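Local coordinates for protein putative phosphoglycolate phosphatase (Lactobacillus delbrueckii, PDB 2HI0) that probably acts as a phosphoglycolate phosphatase of the haloacid dehalogenase superfamily, splitting phosphate from phosphoglycolate, at residues A[4-9]-A[178-183]; A[184-189]-A[235-240]; A[121-124]-A[128-131]. One frame throughout, in Å; residues are numbered along the deposited sequence.

Contact 1 (A[4-9]-A[178-183]); sequences YKAAIF and LGVPRD
Lys5 and Ala6, where the chain enters the first core strand of the HAD (Rossmann-like) fold, pack against the end of helix 169-178 and the loop that leads from it to strand 185-189. Lys5 contributes the root of its side chain: CB lies 3.7 Å from Val180 CG1, while the remaining methylenes run on extended toward the exposed ammonium. Val180 sets CG1 trans to its own backbone N (chi1 179°), which splits its two methyls between neighbours, CG1 for Lys5 and CG2 for Ala6. The single methyl of Ala6 is thus met twice, by Val180 CG2 at 4.1 Å and by Leu178 CD1 at 3.6 Å. All of this is apolar contact. Between Leu178 and Val180, Gly179 has a positive phi of 74°, and the chain turns out of the helix there, bringing Val180 back over the strand. Ala7 points to the other face of the sheet and touches Leu129. One polar tie lies close by: Lys128 NZ donates a hydrogen bond to the carbonyl O of Leu178, joining the helix end to the adjacent strand.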
# COMPACT_ATOMS: atom_id res chain seq x y z
N TYR A 4 3.83 -17.33 13.04
CA TYR A 4 2.73 -16.88 12.23
C TYR A 4 2.46 -17.94 11.18
O TYR A 4 3.37 -18.40 10.48
CB TYR A 4 3.02 -15.52 11.57
CG TYR A 4 3.35 -14.42 12.54
CD1 TYR A 4 2.41 -14.00 13.49
CD2 TYR A 4 4.61 -13.83 12.55
CE1 TYR A 4 2.72 -12.96 14.37
CE2 TYR A 4 4.92 -12.83 13.46
CZ TYR A 4 3.98 -12.41 14.38
OH TYR A 4 4.28 -11.40 15.29
N LYS A 5 1.19 -18.34 11.08
CA LYS A 5 0.74 -19.25 10.04
C LYS A 5 0.30 -18.50 8.76
O LYS A 5 0.14 -19.11 7.71
CB LYS A 5 -0.43 -20.09 10.58
CG LYS A 5 -0.02 -20.98 11.73
CD LYS A 5 -1.23 -21.76 12.24
CE LYS A 5 -0.98 -22.49 13.55
NZ LYS A 5 -2.33 -22.85 14.12
N ALA A 6 0.11 -17.18 8.85
CA ALA A 6 -0.24 -16.37 7.68
C ALA A 6 0.51 -15.05 7.71
O ALA A 6 0.62 -14.44 8.75
CB ALA A 6 -1.76 -16.12 7.59
N ALA A 7 1.01 -14.62 6.54
CA ALA A 7 1.70 -13.31 6.39
C ALA A 7 0.93 -12.58 5.32
O ALA A 7 0.78 -13.08 4.21
CB ALA A 7 3.20 -13.47 5.98
N ILE A 8 0.40 -11.42 5.70
CA ILE A 8 -0.47 -10.59 4.88
C ILE A 8 0.32 -9.32 4.57
O ILE A 8 0.70 -8.58 5.50
CB ILE A 8 -1.77 -10.26 5.62
CG1 ILE A 8 -2.46 -11.52 6.09
CG2 ILE A 8 -2.70 -9.47 4.69
CD1 ILE A 8 -3.68 -11.17 7.04
N PHE A 9 0.59 -9.09 3.28
CA PHE A 9 1.45 -8.01 2.82
C PHE A 9 0.64 -6.90 2.14
O PHE A 9 -0.28 -7.15 1.34
CB PHE A 9 2.43 -8.49 1.76
CG PHE A 9 3.39 -9.55 2.24
CD1 PHE A 9 3.00 -10.87 2.33
CD2 PHE A 9 4.65 -9.20 2.66
CE1 PHE A 9 3.89 -11.82 2.77
CE2 PHE A 9 5.54 -10.18 3.09
CZ PHE A 9 5.14 -11.47 3.15
N LEU A 178 -8.28 -17.49 4.47
CA LEU A 178 -7.10 -18.23 4.92
C LEU A 178 -7.48 -19.19 6.04
O LEU A 178 -6.86 -20.23 6.18
CB LEU A 178 -5.96 -17.33 5.43
CG LEU A 178 -5.33 -16.45 4.36
CD1 LEU A 178 -4.07 -15.72 4.87
CD2 LEU A 178 -5.01 -17.17 3.09
N GLY A 179 -8.46 -18.84 6.86
CA GLY A 179 -8.86 -19.71 7.96
C GLY A 179 -7.90 -19.77 9.15
O GLY A 179 -7.96 -20.70 9.96
N VAL A 180 -7.03 -18.76 9.27
CA VAL A 180 -6.02 -18.69 10.33
C VAL A 180 -6.49 -17.72 11.41
O VAL A 180 -7.01 -16.64 11.10
CB VAL A 180 -4.64 -18.23 9.73
CG1 VAL A 180 -3.61 -18.12 10.81
CG2 VAL A 180 -4.21 -19.21 8.69
N PRO A 181 -6.34 -18.11 12.70
CA PRO A 181 -6.69 -17.19 13.77
C PRO A 181 -5.87 -15.91 13.69
O PRO A 181 -4.68 -15.93 13.30
CB PRO A 181 -6.37 -17.99 15.05
CG PRO A 181 -6.40 -19.43 14.63
CD PRO A 181 -5.87 -19.41 13.21
N ARG A 182 -6.49 -14.79 14.03
CA ARG A 182 -5.82 -13.49 13.95
C ARG A 182 -4.51 -13.39 14.78
O ARG A 182 -3.57 -12.63 14.41
CB ARG A 182 -6.77 -12.38 14.35
CG ARG A 182 -7.90 -12.21 13.36
CD ARG A 182 -9.08 -11.37 13.90
NE ARG A 182 -10.20 -11.41 12.94
CZ ARG A 182 -10.35 -10.54 11.96
NH1 ARG A 182 -9.45 -9.57 11.79
NH2 ARG A 182 -11.35 -10.65 11.11
N ASP A 183 -4.42 -14.17 15.85
CA ASP A 183 -3.21 -14.14 16.68
C ASP A 183 -2.04 -14.91 16.03
O ASP A 183 -0.91 -14.85 16.53
CB ASP A 183 -3.53 -14.71 18.09
CG ASP A 183 -4.03 -16.14 18.03
OD1 ASP A 183 -5.22 -16.35 17.70
OD2 ASP A 183 -3.22 -17.06 18.31

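Contact 2 (A[184-189]-A[235-240]); sequences KCVYIG and EAILGE
Val186 and Ile237 mark the closest backbone approach, their CA atoms 7.4 Å apart, as strand 185-189 passes beneath the last turn of helix 230-238. The strand alternates, and the two residues whose CB atoms point at the helix, Val186 and Ile188, are the ones that touch it. From the helix a single side chain answers both. Ile237 does not aim CB directly at the strand; its CG1 points away from the carbonyl carbon (chi1 -68°) and a nearly extended chi2 then carries CD1 down to the sheet. On the way CG1 passes Val186 CG1 at 4.3 Å, and the tip reaches Ile188, CD1 to CD1 at 4.1 Å. These two isoleucines meet nearly perpendicular, methyl end against methyl end. Ile188 holds chi2 at 104°, away from a staggered value, which suggests mild torsional strain. Ile206 of the next strand touches both Val186 and Ile237, so the apolar patch carries on to the neighbouring strand 204-208. Just beyond Ile237 the helix stops in a Schellman-type ending: Gly239 takes a positive phi (71°), with weak bonds from Glu240 N to Glu235 O at 3.0 Å and from Gly239 N to Ala236 O. Ile188 also touches Thr14, of the probable HAD DxDx(T/V) signature. The strand leads directly into Asp190, a ligand of the bound sodium. A C-terminal helix laid on one face of a parallel sheet, with acidic residues at the strand ends, belongs to the three-layered Rossmann-like core of HAD hydrolases.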
# COMPACT_ATOMS: atom_id res chain seq x y z
N LYS A 184 -2.32 -15.64 14.94
CA LYS A 184 -1.31 -16.33 14.15
C LYS A 184 -1.12 -15.66 12.79
O LYS A 184 -0.55 -16.27 11.88
CB LYS A 184 -1.67 -17.84 13.96
CG LYS A 184 -1.52 -18.71 15.25
CD LYS A 184 -0.02 -18.93 15.63
CE LYS A 184 0.16 -19.97 16.72
NZ LYS A 184 1.54 -19.94 17.34
N CYS A 185 -1.63 -14.44 12.65
CA CYS A 185 -1.41 -13.63 11.45
C CYS A 185 -0.44 -12.47 11.73
O CYS A 185 -0.39 -11.96 12.85
CB CYS A 185 -2.74 -13.03 10.95
SG CYS A 185 -3.91 -14.18 10.36
N VAL A 186 0.34 -12.06 10.73
CA VAL A 186 1.10 -10.82 10.82
C VAL A 186 0.86 -10.00 9.53
O VAL A 186 0.69 -10.56 8.45
CB VAL A 186 2.61 -11.10 11.10
CG1 VAL A 186 3.25 -11.87 9.94
CG2 VAL A 186 3.39 -9.80 11.37
N TYR A 187 0.77 -8.70 9.70
CA TYR A 187 0.59 -7.79 8.57
C TYR A 187 1.92 -7.09 8.35
O TYR A 187 2.57 -6.67 9.31
CB TYR A 187 -0.53 -6.77 8.86
CG TYR A 187 -0.99 -6.09 7.59
CD1 TYR A 187 -1.97 -6.62 6.75
CD2 TYR A 187 -0.32 -4.96 7.16
CE1 TYR A 187 -2.30 -6.00 5.54
CE2 TYR A 187 -0.65 -4.34 5.96
CZ TYR A 187 -1.64 -4.86 5.16
OH TYR A 187 -1.92 -4.22 3.96
N ILE A 188 2.31 -6.93 7.11
CA ILE A 188 3.64 -6.38 6.74
C ILE A 188 3.39 -5.19 5.82
O ILE A 188 2.74 -5.31 4.80
CB ILE A 188 4.50 -7.38 6.02
CG1 ILE A 188 4.69 -8.68 6.85
CG2 ILE A 188 5.84 -6.72 5.60
CD1 ILE A 188 3.85 -9.81 6.33
N GLY A 189 3.93 -4.03 6.18
CA GLY A 189 3.75 -2.87 5.29
C GLY A 189 4.72 -1.73 5.56
O GLY A 189 5.53 -1.82 6.48
N GLU A 235 13.15 -13.57 8.73
CA GLU A 235 13.44 -13.90 10.12
C GLU A 235 12.36 -13.39 11.09
O GLU A 235 11.97 -14.09 12.03
CB GLU A 235 14.82 -13.38 10.51
CG GLU A 235 15.93 -14.06 9.70
CD GLU A 235 17.30 -13.45 9.94
OE1 GLU A 235 17.44 -12.67 10.91
OE2 GLU A 235 18.22 -13.77 9.15
N ALA A 236 11.83 -12.19 10.81
CA ALA A 236 10.77 -11.60 11.64
C ALA A 236 9.49 -12.42 11.53
O ALA A 236 8.79 -12.66 12.54
CB ALA A 236 10.50 -10.18 11.23
N ILE A 237 9.18 -12.89 10.33
CA ILE A 237 7.95 -13.65 10.12
C ILE A 237 8.08 -15.03 10.78
O ILE A 237 7.11 -15.53 11.34
CB ILE A 237 7.55 -13.74 8.61
CG1 ILE A 237 7.14 -12.37 8.07
CG2 ILE A 237 6.42 -14.78 8.40
CD1 ILE A 237 7.15 -12.25 6.57
N LEU A 238 9.28 -15.63 10.73
CA LEU A 238 9.53 -16.99 11.25
C LEU A 238 9.86 -16.98 12.75
O LEU A 238 9.85 -18.02 13.40
CB LEU A 238 10.64 -17.69 10.44
CG LEU A 238 10.31 -17.94 8.97
CD1 LEU A 238 11.54 -18.52 8.24
CD2 LEU A 238 9.06 -18.82 8.79
N GLY A 239 10.13 -15.80 13.29
CA GLY A 239 10.54 -15.64 14.69
C GLY A 239 11.95 -16.13 14.97
O GLY A 239 12.31 -16.38 16.13
N GLU A 240 12.75 -16.27 13.92
CA GLU A 240 14.15 -16.65 14.06
C GLU A 240 15.01 -15.38 14.25
O GLU A 240 16.16 -15.41 14.75
CB GLU A 240 14.61 -17.54 12.88
CG GLU A 240 14.22 -17.10 11.49
OXT GLU A 240 14.59 -14.25 13.94

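Contact 3 (A[121-124]-A[128-131])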
# COMPACT_ATOMS: atom_id res chain seq x y z
N ASN A 121 10.52 -19.02 0.09
CA ASN A 121 11.01 -19.57 1.34
C ASN A 121 9.87 -19.70 2.33
O ASN A 121 9.77 -20.70 3.05
CB ASN A 121 12.11 -18.70 1.95
CG ASN A 121 13.42 -18.73 1.16
OD1 ASN A 121 13.61 -19.56 0.25
ND2 ASN A 121 14.32 -17.79 1.47
N LEU A 122 9.02 -18.68 2.41
CA LEU A 122 7.90 -18.76 3.38
C LEU A 122 6.93 -19.88 3.02
O LEU A 122 6.42 -20.57 3.91
CB LEU A 122 7.18 -17.41 3.50
CG LEU A 122 7.95 -16.24 4.15
CD1 LEU A 122 7.10 -15.00 3.98
CD2 LEU A 122 8.33 -16.46 5.61
N ARG A 123 6.63 -20.06 1.74
CA ARG A 123 5.69 -21.11 1.33
C ARG A 123 6.32 -22.46 1.67
O ARG A 123 5.62 -23.36 2.13
CB ARG A 123 5.39 -21.03 -0.16
CG ARG A 123 4.65 -19.78 -0.56
CD ARG A 123 4.62 -19.60 -2.08
NE ARG A 123 4.17 -20.83 -2.73
CZ ARG A 123 2.91 -21.28 -2.74
NH1 ARG A 123 1.93 -20.60 -2.12
NH2 ARG A 123 2.62 -22.40 -3.38
N GLN A 124 7.64 -22.58 1.51
CA GLN A 124 8.34 -23.84 1.85
C GLN A 124 8.23 -24.16 3.34
O GLN A 124 8.24 -25.33 3.72
CB GLN A 124 9.82 -23.81 1.41
N LYS A 128 1.03 -19.33 5.02
CA LYS A 128 0.08 -18.86 4.01
C LYS A 128 0.37 -17.40 3.70
O LYS A 128 0.67 -16.63 4.61
CB LYS A 128 -1.34 -19.01 4.55
CG LYS A 128 -1.79 -20.42 4.78
CD LYS A 128 -3.27 -20.52 5.03
CE LYS A 128 -3.73 -21.96 5.12
NZ LYS A 128 -5.10 -22.05 4.53
N LEU A 129 0.26 -17.00 2.42
CA LEU A 129 0.65 -15.67 1.99
C LEU A 129 -0.53 -14.98 1.31
O LEU A 129 -1.26 -15.55 0.56
CB LEU A 129 1.82 -15.70 1.03
CG LEU A 129 3.09 -16.49 1.41
CD1 LEU A 129 4.07 -16.47 0.18
CD2 LEU A 129 3.75 -15.92 2.71
N ALA A 130 -0.70 -13.71 1.62
CA ALA A 130 -1.78 -12.86 1.06
C ALA A 130 -1.30 -11.45 0.81
O ALA A 130 -0.30 -11.01 1.37
CB ALA A 130 -3.01 -12.86 1.99
N VAL A 131 -2.01 -10.76 -0.09
CA VAL A 131 -1.85 -9.34 -0.38
C VAL A 131 -3.19 -8.65 -0.11
O VAL A 131 -4.22 -9.11 -0.57
CB VAL A 131 -1.47 -9.07 -1.83
CG1 VAL A 131 -1.39 -7.50 -2.11
CG2 VAL A 131 -0.22 -9.78 -2.20
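The guanidinium of Arg123 is the flat group here, and it takes no part in covering Leu129: neither its faces nor its edges meet that side chain, and the touching is done by the methylenes that carry it. Arg123 CG presses on Leu129 CD1 at 3.4 Å, a tight fit, with Arg123 CD at 3.9 Å from the same methyl. A bend at chi3 (50°) then turns the guanidinium off the leucine, and its NH1 makes a weak hydrogen bond to Ser151 O. The other branch of the fork, Leu129 CD2, meets Leu122 CD1 at 3.7 Å and Leu122 CB at 3.8 Å, the long directions of the two leucines set roughly square to each other. Leu129 therefore fits its two methyls against successive helix residues, one buried and one exposed. Helix 115-124 and strand 128-133 are consecutive, joined by a three-residue link, which makes this the tight helix-to-strand return of an alpha/beta sheet. Both leucines also touch the ring of Phe9 on the adjacent strand. With an alanine at Leu129, both methyl branches would be gone, which would probably open a gap between helix and strand, under Leu122 and the Arg123 methylenes, and uncover part of Phe9. The contact joins helix to strand by purely apolar means, even at the arginine, whose charged end is directed away while its aliphatic part lids the leucine.

How the contacts relate
The central strand 6-9 lies between the strands of contacts 2 and 3 in one parallel sheet. On one side Ile8 O and Ile188 N stand 2.8 Å apart, a probable hydrogen bond to contact 2; on the other, Phe9 N and Ala130 O are likewise 2.8 Å apart. The helix of contact 1 covers one face of the sheet, and those of contacts 2 and 3 share the opposite face, where Ile237 CG2 packs 3.8 Å from Leu122 CD2. Contact centres are 9 to 11 Å apart. Strands 6-9 and 185-189 run directly into Asp10 and Asp190, which with Asp12 bind the sodium, about 10 Å from the side chain of Ile188.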